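Local coordinates for GCN5-related N-acetyltransferase (Exiguobacterium sibiricum 255-15, PDB 3GY9), which binds coenzyme A and is probably an acyltransferase of the GNAT family, although its substrate is unknown, at residues G14-W17 with L18-L21. Residues are numbered along the deposited sequence; the frame is centred on the assembly and turned at random.
With SO4 (sulfate ion), chain C.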
loop_
_atom_site.group_PDB
_atom_site.type_symbol
_atom_site.label_atom_id
_atom_site.label_comp_id
_atom_site.label_asym_id
_atom_site.label_seq_id
_atom_site.Cartn_x
_atom_site.Cartn_y
_atom_site.Cartn_z
ATOM N N GLY A 14 -8.389 14.200 -8.702
ATOM C CA GLY A 14 -8.979 13.707 -9.935
ATOM C C GLY A 14 -9.705 12.378 -9.794
ATOM O O GLY A 14 -10.056 11.777 -10.807
ATOM N N TYR A 15 -9.935 11.921 -8.566
ATOM C CA TYR A 15 -10.609 10.636 -8.312
ATOM C C TYR A 15 -11.757 10.850 -7.377
ATOM O O TYR A 15 -11.706 11.738 -6.509
ATOM C CB TYR A 15 -9.669 9.638 -7.636
ATOM C CG TYR A 15 -8.408 9.363 -8.398
ATOM C CD1 TYR A 15 -8.365 8.391 -9.397
ATOM C CD2 TYR A 15 -7.256 10.108 -8.148
ATOM C CE1 TYR A 15 -7.182 8.147 -10.108
ATOM C CE2 TYR A 15 -6.088 9.874 -8.850
ATOM C CZ TYR A 15 -6.058 8.904 -9.816
ATOM O OH TYR A 15 -4.887 8.709 -10.494
ATOM N N ASN A 16 -12.793 10.022 -7.501
ATOM C CA ASN A 16 -13.841 10.015 -6.482
ATOM C C ASN A 16 -13.450 9.074 -5.365
ATOM O O ASN A 16 -13.552 7.853 -5.513
ATOM C CB ASN A 16 -15.178 9.592 -7.071
ATOM C CG ASN A 16 -16.320 9.666 -6.054
ATOM O OD1 ASN A 16 -16.101 10.107 -4.913
ATOM N ND2 ASN A 16 -17.537 9.259 -6.457
ATOM N N TRP A 17 -13.022 9.646 -4.249
ATOM C CA TRP A 17 -12.582 8.870 -3.090
ATOM C C TRP A 17 -13.693 8.534 -2.114
ATOM O O TRP A 17 -13.461 7.811 -1.141
ATOM C CB TRP A 17 -11.530 9.655 -2.294
ATOM C CG TRP A 17 -10.275 9.906 -3.037
ATOM C CD1 TRP A 17 -9.914 11.062 -3.653
ATOM C CD2 TRP A 17 -9.207 8.977 -3.248
ATOM N NE1 TRP A 17 -8.675 10.911 -4.234
ATOM C CE2 TRP A 17 -8.224 9.637 -4.009
ATOM C CE3 TRP A 17 -8.987 7.652 -2.875
ATOM C CZ2 TRP A 17 -7.032 9.018 -4.383
ATOM C CZ3 TRP A 17 -7.794 7.036 -3.257
ATOM C CH2 TRP A 17 -6.844 7.721 -4.004
ATOM N N LEU A 18 -14.883 9.091 -2.313
ATOM C CA LEU A 18 -15.950 8.926 -1.317
ATOM C C LEU A 18 -16.302 7.465 -1.025
ATOM O O LEU A 18 -16.492 7.112 0.139
ATOM C CB LEU A 18 -17.187 9.734 -1.658
ATOM C CG LEU A 18 -17.013 11.211 -1.373
ATOM C CD1 LEU A 18 -18.286 11.931 -1.761
ATOM C CD2 LEU A 18 -16.662 11.478 0.108
ATOM N N PRO A 19 -16.453 6.628 -2.065
ATOM C CA PRO A 19 -16.748 5.222 -1.732
ATOM C C PRO A 19 -15.705 4.548 -0.845
ATOM O O PRO A 19 -16.056 3.882 0.133
ATOM C CB PRO A 19 -16.834 4.552 -3.098
ATOM C CG PRO A 19 -17.198 5.655 -4.041
ATOM C CD PRO A 19 -16.534 6.886 -3.519
ATOM N N LEU A 20 -14.435 4.765 -1.156
ATOM C CA LEU A 20 -13.330 4.201 -0.370
ATOM C C LEU A 20 -13.331 4.751 1.065
ATOM O O LEU A 20 -13.126 4.011 2.037
ATOM C CB LEU A 20 -11.990 4.488 -1.068
ATOM C CG LEU A 20 -10.922 3.404 -1.002
ATOM C CD1 LEU A 20 -11.368 2.130 -1.652
ATOM C CD2 LEU A 20 -9.658 3.929 -1.653
ATOM N N LEU A 21 -13.593 6.048 1.192
ATOM C CA LEU A 21 -13.688 6.689 2.510
ATOM C C LEU A 21 -14.837 6.111 3.325
ATOM O O LEU A 21 -14.699 5.831 4.522
ATOM C CB LEU A 21 -13.886 8.195 2.364
ATOM C CG LEU A 21 -12.636 8.982 2.018
ATOM C CD1 LEU A 21 -12.965 10.392 1.520
ATOM C CD2 LEU A 21 -11.747 9.072 3.259
HETATM S S SO4 C . -17.221 7.122 -9.607
HETATM O O1 SO4 C . -18.306 6.405 -10.267
HETATM O O2 SO4 C . -16.056 7.142 -10.479
HETATM O O3 SO4 C . -16.884 6.433 -8.368
HETATM O O4 SO4 C . -17.624 8.492 -9.314
HETATM O O HOH W 1 -13.509 5.575 -3.901
#
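Asn16 caps the start of helix 18-26, the first helix of this GNAT fold, by accepting from Leu18 N through OD1 at 3.0 Å. The N-H points fairly well at the oxygen (154°), but the donor stands above the carboxamide plane, 42° out of it, and so misses the lone-pair directions. With CG anti to the backbone N (chi1 -176°), the carboxamide of Asn16 lies beside the residue's own carbonyl carbon, on the side where the chain runs on into the helix. Asn16 OD1 also lies 3.5 Å from Pro19 CD; proline, lacking an N-H, asks for no acceptor in this first turn. On the other branch of the amide, Asn16 ND2 donates almost straight to O4 of a sulfate, 3.0 Å away, which Gln60 also holds and which probably came from the crystallisation liquor. Both ends of the carboxamide are thus engaged, which settles, in this crystal, which branch is oxygen and which nitrogen.

The next amide in line, Leu20 N, is served by a water at 3.0 Å; that water in turn donates to Asn16 O, bridging the loop to the helix. The first regular helical bond then follows, Leu21 N to Trp17 O at 2.9 Å.

While Asn16 stays at the surface, Trp17 goes inward, its indole lying among Val53 and Cys64 of the sheet and Met35 and Leu36 of helix 31-37. NE1 of this buried residue donates to Phe12 O, back in the loop. Leu20 runs beside the ring in the same direction, also reaching strand 61-69, and Tyr15 CB covers part of one indole face, 3.7 Å above the plane near the rim. Leu20 CD2 meets the indole edge in the ring plane, 4.0 Å from Trp17 CZ3.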